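Local coordinates for cobalamin biosynthesis protein CobN (Mycobacterium tuberculosis, PDB 7C6O), which serves as the large, catalytic subunit of cobaltochelatase, which inserts cobalt into hydrogenobyrinic acid a,c-diamide at the expense of ATP during cobalamin biosynthesis, at residues I84-I89 with A154-T159; S98-V103 with A110-G115; E122-S127 with G132-A137. All coordinates share one frame; numbering follows the deposited sequence. Where two conformers were deposited one is given.

In the fold
All three contacts lie in a small N-terminal alpha/beta layer structure, far from the centre of the chain, built on a parallel sheet of strands 42-46, 62-65, 84-89 and 110-114. Interactions 1 and 2 are purely apolar helix-on-sheet contacts in the core: interaction 1 lays helix 146-161 on one face, interaction 2 lays helix 97-105 on the other. Their strands are neighbours, joined through V85, I87 and V111. Interaction 3 joins two successive helices, 121-126 and 131-143, near the edge strand. It is mixed in character, with small buried side chains at A134 and S127, the exposed L135, and a sodium ion on backbone carbonyls facing water.

Interaction 1 of 3, residues I84-I89 with A154-T159; sequences IVVIRI and AFLCDT
I84 and V86 of strand 84-89 meet L156 of helix 146-161 where the axes of segments 84-89 and 154-159 come within 10.2 Å and their N-to-C directions differ by 133°, the spacing of a helix lying on a sheet. No hydrogen bond crosses the gap. V86 uses CG2, the branch lying anti to its own carbonyl carbon, which comes to 3.5 Å from L156 CD1; for two methyl groups this is tighter than usual van der Waals contact. I84 reaches farther round the helix: its extended chain (chi2 175°) carries CD1 up to the helix backbone, 3.5 Å from L156 O and beside L156 CB, with C157 N 4.0 Å from the same CD1. Beta-branched residues suit the strand, and the longer isoleucine spans the distance to the helix backbone. V111 of the adjoining strand touches both V86 and L156, while helix 131-143 supplies L141 against V86. Behind this interface, F155 O accepts two bonds from T159, from N at 2.9 Å and from OG1 at 2.8 Å, arriving on opposite faces of the carbonyl plane. The hydroxyl's proton is thus used within its own helix. The chemistry implies an interface held by shape and exclusion of water, in which close methyl packing probably sets the separation of helix and sheet, since no hydrogen bond links the two segments.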
loop_
_atom_site.group_PDB
_atom_site.type_symbol
_atom_site.label_atom_id
_atom_site.label_comp_id
_atom_site.label_asym_id
_atom_site.label_seq_id
_atom_site.Cartn_x
_atom_site.Cartn_y
_atom_site.Cartn_z
ATOM N N ILE A 84 2.151 -49.159 -28.695
ATOM C CA ILE A 84 2.207 -48.037 -29.624
ATOM C C ILE A 84 2.842 -46.870 -28.885
ATOM O O ILE A 84 2.616 -46.690 -27.685
ATOM C CB ILE A 84 0.807 -47.642 -30.145
ATOM C CG1 ILE A 84 0.072 -48.849 -30.728
ATOM C CG2 ILE A 84 0.911 -46.543 -31.194
ATOM C CD1 ILE A 84 -1.351 -48.539 -31.137
ATOM N N VAL A 85 3.638 -46.077 -29.597
ATOM C CA VAL A 85 4.258 -44.885 -29.034
ATOM C C VAL A 85 3.797 -43.673 -29.829
ATOM O O VAL A 85 3.731 -43.716 -31.063
ATOM C CB VAL A 85 5.798 -44.979 -29.035
ATOM C CG1 VAL A 85 6.397 -43.818 -28.244
ATOM C CG2 VAL A 85 6.248 -46.306 -28.460
ATOM N N VAL A 86 3.476 -42.596 -29.117
ATOM C CA VAL A 86 3.118 -41.315 -29.713
ATOM C C VAL A 86 4.059 -40.259 -29.158
ATOM O O VAL A 86 4.218 -40.149 -27.938
ATOM C CB VAL A 86 1.656 -40.936 -29.423
ATOM C CG1 VAL A 86 1.333 -39.573 -30.019
ATOM C CG2 VAL A 86 0.724 -41.992 -29.966
ATOM N N ILE A 87 4.673 -39.487 -30.050
ATOM C CA ILE A 87 5.593 -38.418 -29.679
ATOM C C ILE A 87 5.046 -37.106 -30.226
ATOM O O ILE A 87 4.750 -37.007 -31.422
ATOM C CB ILE A 87 7.012 -38.683 -30.214
ATOM C CG1 ILE A 87 7.562 -39.999 -29.655
ATOM C CG2 ILE A 87 7.936 -37.522 -29.880
ATOM C CD1 ILE A 87 8.901 -40.396 -30.242
ATOM N N ARG A 88 4.910 -36.105 -29.354
ATOM C CA ARG A 88 4.466 -34.771 -29.753
ATOM C C ARG A 88 5.449 -33.744 -29.209
ATOM O O ARG A 88 5.574 -33.593 -27.989
ATOM C CB ARG A 88 3.049 -34.479 -29.239
ATOM C CG ARG A 88 2.480 -33.133 -29.698
ATOM C CD ARG A 88 0.961 -33.075 -29.518
ATOM N NE ARG A 88 0.392 -31.835 -30.045
ATOM C CZ ARG A 88 0.026 -30.801 -29.292
ATOM N NH1 ARG A 88 0.160 -30.854 -27.972
ATOM N NH2 ARG A 88 -0.481 -29.716 -29.858
ATOM N N ILE A 89 6.149 -33.043 -30.107
ATOM C CA ILE A 89 7.153 -32.059 -29.713
ATOM C C ILE A 89 7.088 -30.842 -30.628
ATOM O O ILE A 89 6.622 -30.910 -31.767
ATOM C CB ILE A 89 8.590 -32.634 -29.737
ATOM C CG1 ILE A 89 8.966 -33.067 -31.154
ATOM C CG2 ILE A 89 8.744 -33.790 -28.752
ATOM C CD1 ILE A 89 10.378 -33.594 -31.272
ATOM N N ALA A 154 -8.207 -45.397 -28.571
ATOM C CA ALA A 154 -8.970 -46.404 -29.302
ATOM C C ALA A 154 -8.706 -46.319 -30.801
ATOM O O ALA A 154 -8.602 -47.351 -31.477
ATOM C CB ALA A 154 -10.460 -46.244 -29.007
ATOM N N PHE A 155 -8.599 -45.102 -31.338
ATOM C CA PHE A 155 -8.286 -44.938 -32.753
ATOM C C PHE A 155 -6.966 -45.615 -33.102
ATOM O O PHE A 155 -6.866 -46.328 -34.105
ATOM C CB PHE A 155 -8.238 -43.453 -33.119
ATOM C CG PHE A 155 -7.628 -43.185 -34.468
ATOM C CD1 PHE A 155 -8.354 -43.410 -35.628
ATOM C CD2 PHE A 155 -6.324 -42.724 -34.576
ATOM C CE1 PHE A 155 -7.795 -43.175 -36.871
ATOM C CE2 PHE A 155 -5.756 -42.484 -35.815
ATOM C CZ PHE A 155 -6.492 -42.711 -36.966
ATOM N N LEU A 156 -5.939 -45.402 -32.278
ATOM C CA LEU A 156 -4.632 -45.972 -32.582
ATOM C C LEU A 156 -4.641 -47.488 -32.447
ATOM O O LEU A 156 -4.068 -48.193 -33.284
ATOM C CB LEU A 156 -3.571 -45.360 -31.674
ATOM C CG LEU A 156 -3.287 -43.889 -31.962
ATOM C CD1 LEU A 156 -2.346 -43.339 -30.914
ATOM C CD2 LEU A 156 -2.706 -43.742 -33.359
ATOM N N CYS A 157 -5.285 -48.006 -31.399
ATOM C CA CYS A 157 -5.363 -49.452 -31.219
ATOM C C CYS A 157 -6.079 -50.114 -32.391
ATOM O O CYS A 157 -5.571 -51.078 -32.978
ATOM C CB CYS A 157 -6.066 -49.777 -29.901
ATOM S SG CYS A 157 -5.079 -49.435 -28.434
ATOM N N ASP A 158 -7.261 -49.608 -32.751
ATOM C CA ASP A 158 -8.022 -50.218 -33.840
ATOM C C ASP A 158 -7.303 -50.074 -35.175
ATOM O O ASP A 158 -7.349 -50.984 -36.011
ATOM C CB ASP A 158 -9.419 -49.601 -33.925
ATOM C CG ASP A 158 -10.314 -50.012 -32.773
ATOM O OD1 ASP A 158 -9.819 -50.677 -31.836
ATOM O OD2 ASP A 158 -11.516 -49.670 -32.812
ATOM N N THR A 159 -6.640 -48.938 -35.398
ATOM C CA THR A 159 -5.985 -48.702 -36.679
ATOM C C THR A 159 -4.695 -49.500 -36.803
ATOM O O THR A 159 -4.445 -50.132 -37.835
ATOM C CB THR A 159 -5.700 -47.207 -36.861
ATOM O OG1 THR A 159 -6.933 -46.481 -36.857
ATOM C CG2 THR A 159 -4.969 -46.956 -38.174
#

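Interaction 2 of 3, residues S98-V103 with A110-G115; sequences SGIDTV and AVLVSG
I100 and V103, one helical turn apart on helix 97-105, rest on L112 and A110 of strand 110-114. The first pair meets through methyl groups, I100 CG2 lying 3.9 Å from L112 CD1. That branch of I100 stands anti to its backbone N, because CG1 takes the place beside the N (chi1 -68°). L112 answers with an extended chain (chi2 176°), which stretches CD1 out from the strand to meet the methyl of the helix. In the second pair V103 CG1 lies 3.8 Å from A110 CB. Here the backbones draw closer, V103 CA and A110 CA being 7.0 Å apart. At the other pair I100 CA and L112 CA are separated by 8.4 Å. The small alanine therefore suits the narrow end, and leucine fills the wider one.

Outside this first shell the neighbouring strand completes the packing: I87 touches both V103 and L112, and I89 touches I100. L112 is also met by L123 and R126 of helix 121-126, so its isobutyl group is gripped from two helices. Side-chain hydroxyls fix the strand along its edge, T128 OG1 bonding A110 N and S127 OG bonding L112 N.

This is the second half of a beta-alpha-beta crossover, strand 84-89, helix 97-105, strand 110-114, in a parallel sheet of strand order 2-1-3-4, as in flavodoxin-like folds. With no hydrogen bond between helix and strand, the contact depends on apolar burial, and the edge N-H groups of A110 and L112 are satisfied by hydroxyls of the turn that follows helix 121-126.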
loop_
_atom_site.group_PDB
_atom_site.type_symbol
_atom_site.label_atom_id
_atom_site.label_comp_id
_atom_site.label_asym_id
_atom_site.label_seq_id
_atom_site.Cartn_x
_atom_site.Cartn_y
_atom_site.Cartn_z
ATOM N N SER A 98 17.558 -37.725 -30.881
ATOM C CA SER A 98 18.042 -38.894 -30.153
ATOM C C SER A 98 16.881 -39.749 -29.659
ATOM O O SER A 98 16.882 -40.975 -29.824
ATOM C CB SER A 98 18.929 -38.459 -28.987
ATOM O OG SER A 98 18.184 -37.749 -28.012
ATOM N N GLY A 99 15.877 -39.117 -29.050
ATOM C CA GLY A 99 14.734 -39.870 -28.561
ATOM C C GLY A 99 13.907 -40.471 -29.681
ATOM O O GLY A 99 13.452 -41.614 -29.586
ATOM N N ILE A 100 13.707 -39.714 -30.762
ATOM C CA ILE A 100 12.943 -40.231 -31.893
ATOM C C ILE A 100 13.669 -41.404 -32.541
ATOM O O ILE A 100 13.057 -42.437 -32.843
ATOM C CB ILE A 100 12.656 -39.105 -32.902
ATOM C CG1 ILE A 100 11.695 -38.080 -32.293
ATOM C CG2 ILE A 100 12.093 -39.680 -34.194
ATOM C CD1 ILE A 100 11.438 -36.870 -33.177
ATOM N N ASP A 101 14.983 -41.278 -32.754
ATOM C CA ASP A 101 15.737 -42.370 -33.363
ATOM C C ASP A 101 15.671 -43.631 -32.510
ATOM O O ASP A 101 15.588 -44.746 -33.042
ATOM C CB ASP A 101 17.192 -41.956 -33.584
ATOM C CG ASP A 101 17.351 -40.953 -34.709
ATOM O OD1 ASP A 101 16.426 -40.838 -35.541
ATOM O OD2 ASP A 101 18.405 -40.284 -34.767
ATOM N N THR A 102 15.702 -43.476 -31.183
ATOM C CA THR A 102 15.629 -44.635 -30.298
ATOM C C THR A 102 14.283 -45.340 -30.421
ATOM O O THR A 102 14.223 -46.574 -30.480
ATOM C CB THR A 102 15.878 -44.202 -28.852
ATOM O OG1 THR A 102 17.219 -43.710 -28.724
ATOM C CG2 THR A 102 15.677 -45.370 -27.897
ATOM N N VAL A 103 13.193 -44.573 -30.468
ATOM C CA VAL A 103 11.866 -45.171 -30.589
ATOM C C VAL A 103 11.738 -45.919 -31.911
ATOM O O VAL A 103 11.275 -47.065 -31.955
ATOM C CB VAL A 103 10.780 -44.090 -30.439
ATOM C CG1 VAL A 103 9.405 -44.671 -30.729
ATOM C CG2 VAL A 103 10.824 -43.503 -29.041
ATOM N N ALA A 110 5.370 -46.229 -34.174
ATOM C CA ALA A 110 5.615 -44.896 -33.644
ATOM C C ALA A 110 4.813 -43.863 -34.423
ATOM O O ALA A 110 4.873 -43.822 -35.657
ATOM C CB ALA A 110 7.108 -44.554 -33.695
ATOM N N VAL A 111 4.075 -43.032 -33.695
ATOM C CA VAL A 111 3.294 -41.939 -34.262
ATOM C C VAL A 111 3.977 -40.638 -33.862
ATOM O O VAL A 111 4.066 -40.322 -32.669
ATOM C CB VAL A 111 1.838 -41.973 -33.770
ATOM C CG1 VAL A 111 0.975 -41.012 -34.572
ATOM C CG2 VAL A 111 1.285 -43.395 -33.843
ATOM N N LEU A 112 4.461 -39.886 -34.848
ATOM C CA LEU A 112 5.201 -38.651 -34.609
ATOM C C LEU A 112 4.368 -37.471 -35.085
ATOM O O LEU A 112 4.023 -37.392 -36.268
ATOM C CB LEU A 112 6.548 -38.668 -35.333
ATOM C CG LEU A 112 7.419 -39.915 -35.185
ATOM C CD1 LEU A 112 8.665 -39.787 -36.057
ATOM C CD2 LEU A 112 7.797 -40.155 -33.734
ATOM N N VAL A 113 4.051 -36.554 -34.170
ATOM C CA VAL A 113 3.253 -35.382 -34.503
ATOM C C VAL A 113 3.911 -34.141 -33.914
ATOM O O VAL A 113 4.717 -34.208 -32.982
ATOM C CB VAL A 113 1.793 -35.505 -34.013
ATOM C CG1 VAL A 113 1.122 -36.734 -34.626
ATOM C CG2 VAL A 113 1.747 -35.559 -32.498
ATOM N N SER A 114 3.545 -32.993 -34.471
ATOM C CA SER A 114 4.114 -31.713 -34.085
ATOM C C SER A 114 3.230 -31.017 -33.057
ATOM O O SER A 114 2.009 -31.192 -33.041
ATOM C CB SER A 114 4.291 -30.819 -35.315
ATOM O OG SER A 114 4.711 -29.519 -34.952
ATOM N N GLY A 115 3.864 -30.225 -32.193
ATOM C CA GLY A 115 3.122 -29.369 -31.288
ATOM C C GLY A 115 2.615 -28.097 -31.929
ATOM O O GLY A 115 1.767 -27.411 -31.349
#

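Interaction 3 of 3, residues E122-S127 with G132-A137; sequences ELTDRS and GTALQA. With NA (sodium ion), chain F.
The end of helix 121-126 turns into helix 131-143 beside a sodium site, with T124 and S127 packed against A134 and L135. A134 CB sits 3.7 Å from S127 OG, and its small size lets the helices come close: T124 CA and A134 CA are 5.7 Å apart. T124 crosses L135 at about a right angle, OG1 being 3.6 Å from L135 CD2, while D120 O bonds that hydroxyl. With S127 OG beside its own backbone N (chi1 -55°), the hydroxyl folds back to L123 O at 2.7 Å; S127 N reaches this oxygen from the opposite face of its plane. The sodium ion is coordinated by D125 O at 2.4 Å, S127 O at 2.3 Å and four waters. One of these waters also donates to T124 O. One turn apart on helix 121-126, R126 NE and E122 OE1 form a salt bridge at 2.8 Å, and the guanidinium adds a cation-pi contact to Y93. The helices meet through close packing of hydroxyls against methyl groups, with no hydrogen bond between them, while the carbonyls where the C-terminal end of the helix dipole probably carries partial negative charge find a cation and water as partners.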
loop_
_atom_site.group_PDB
_atom_site.type_symbol
_atom_site.label_atom_id
_atom_site.label_comp_id
_atom_site.label_asym_id
_atom_site.label_seq_id
_atom_site.Cartn_x
_atom_site.Cartn_y
_atom_site.Cartn_z
ATOM N N GLU A 122 7.658 -33.972 -42.226
ATOM C CA GLU A 122 8.752 -34.902 -41.955
ATOM C C GLU A 122 8.398 -35.859 -40.822
ATOM O O GLU A 122 8.705 -37.054 -40.895
ATOM C CB GLU A 122 10.035 -34.145 -41.621
ATOM C CG GLU A 122 11.215 -35.074 -41.370
ATOM C CD GLU A 122 12.477 -34.341 -40.964
ATOM O OE1 GLU A 122 13.538 -34.992 -40.885
ATOM O OE2 GLU A 122 12.409 -33.118 -40.722
ATOM N N LEU A 123 7.765 -35.351 -39.761
ATOM C CA LEU A 123 7.323 -36.235 -38.686
ATOM C C LEU A 123 6.285 -37.231 -39.187
ATOM O O LEU A 123 6.315 -38.413 -38.817
ATOM C CB LEU A 123 6.765 -35.416 -37.521
ATOM C CG LEU A 123 7.770 -34.565 -36.740
ATOM C CD1 LEU A 123 7.094 -33.866 -35.573
ATOM C CD2 LEU A 123 8.937 -35.416 -36.256
ATOM N N THR A 124 5.360 -36.775 -40.034
ATOM C CA THR A 124 4.388 -37.691 -40.623
ATOM C C THR A 124 5.087 -38.808 -41.388
ATOM O O THR A 124 4.760 -39.988 -41.222
ATOM C CB THR A 124 3.433 -36.928 -41.543
ATOM O OG1 THR A 124 2.661 -36.003 -40.767
ATOM C CG2 THR A 124 2.497 -37.896 -42.260
ATOM N N ASP A 125 6.073 -38.451 -42.218
ATOM C CA ASP A 125 6.744 -39.448 -43.047
ATOM C C ASP A 125 7.656 -40.359 -42.234
ATOM O O ASP A 125 7.783 -41.545 -42.556
ATOM C CB ASP A 125 7.536 -38.760 -44.157
ATOM C CG ASP A 125 6.640 -38.084 -45.179
ATOM O OD1 ASP A 125 5.482 -38.522 -45.338
ATOM O OD2 ASP A 125 7.094 -37.120 -45.827
ATOM N N ARG A 126 8.298 -39.835 -41.187
ATOM C CA ARG A 126 9.185 -40.656 -40.368
ATOM C C ARG A 126 8.433 -41.599 -39.436
ATOM O O ARG A 126 9.026 -42.574 -38.956
ATOM C CB ARG A 126 10.121 -39.774 -39.540
ATOM C CG ARG A 126 11.254 -39.153 -40.335
ATOM C CD ARG A 126 12.160 -38.337 -39.430
ATOM N NE ARG A 126 13.229 -37.691 -40.183
ATOM C CZ ARG A 126 14.397 -38.262 -40.456
ATOM N NH1 ARG A 126 14.646 -39.494 -40.035
ATOM N NH2 ARG A 126 15.313 -37.603 -41.150
ATOM N N SER A 127 7.157 -41.330 -39.164
ATOM C CA SER A 127 6.351 -42.250 -38.372
ATOM C C SER A 127 6.350 -43.635 -39.009
ATOM O O SER A 127 6.349 -43.774 -40.234
ATOM C CB SER A 127 4.916 -41.731 -38.253
ATOM O OG SER A 127 4.877 -40.416 -37.732
ATOM N N GLY A 132 -1.697 -41.306 -42.896
ATOM C CA GLY A 132 -3.010 -40.882 -42.435
ATOM C C GLY A 132 -3.243 -41.145 -40.961
ATOM O O GLY A 132 -4.005 -40.425 -40.310
ATOM N N THR A 133 -2.599 -42.177 -40.413
ATOM C CA THR A 133 -2.700 -42.434 -38.981
ATOM C C THR A 133 -2.041 -41.316 -38.183
ATOM O O THR A 133 -2.615 -40.812 -37.210
ATOM C CB THR A 133 -2.064 -43.783 -38.648
ATOM O OG1 THR A 133 -2.658 -44.800 -39.464
ATOM C CG2 THR A 133 -2.277 -44.124 -37.177
ATOM N N ALA A 134 -0.840 -40.906 -38.596
ATOM C CA ALA A 134 -0.148 -39.814 -37.918
ATOM C C ALA A 134 -0.904 -38.500 -38.067
ATOM O O ALA A 134 -0.986 -37.714 -37.116
ATOM C CB ALA A 134 1.275 -39.682 -38.463
ATOM N N LEU A 135 -1.465 -38.245 -39.252
ATOM C CA LEU A 135 -2.175 -36.991 -39.480
ATOM C C LEU A 135 -3.441 -36.905 -38.632
ATOM O O LEU A 135 -3.758 -35.841 -38.091
ATOM C CB LEU A 135 -2.501 -36.837 -40.966
ATOM C CG LEU A 135 -1.299 -36.621 -41.893
ATOM C CD1 LEU A 135 -1.661 -36.917 -43.342
ATOM C CD2 LEU A 135 -0.755 -35.201 -41.755
ATOM N N GLN A 136 -4.175 -38.012 -38.497
ATOM C CA GLN A 136 -5.367 -37.987 -37.653
ATOM C C GLN A 136 -4.993 -37.860 -36.180
ATOM O O GLN A 136 -5.658 -37.140 -35.426
ATOM C CB GLN A 136 -6.217 -39.236 -37.894
ATOM C CG GLN A 136 -7.608 -39.200 -37.242
ATOM C CD GLN A 136 -8.616 -38.365 -38.025
ATOM O OE1 GLN A 136 -8.252 -37.432 -38.738
ATOM N NE2 GLN A 136 -9.893 -38.708 -37.898
ATOM N N ALA A 137 -3.931 -38.548 -35.751
ATOM C CA ALA A 137 -3.445 -38.375 -34.385
ATOM C C ALA A 137 -3.064 -36.923 -34.120
ATOM O O ALA A 137 -3.322 -36.395 -33.031
ATOM C CB ALA A 137 -2.252 -39.295 -34.127
HETATM NA NA NA F . 6.613 -43.641 -42.527
HETATM O O HOH W 1 4.357 -42.454 -42.423
HETATM O O HOH W 2 8.805 -44.748 -42.334
HETATM O O HOH W 3 6.648 -43.617 -44.985
HETATM O O HOH W 4 5.234 -45.660 -42.623
#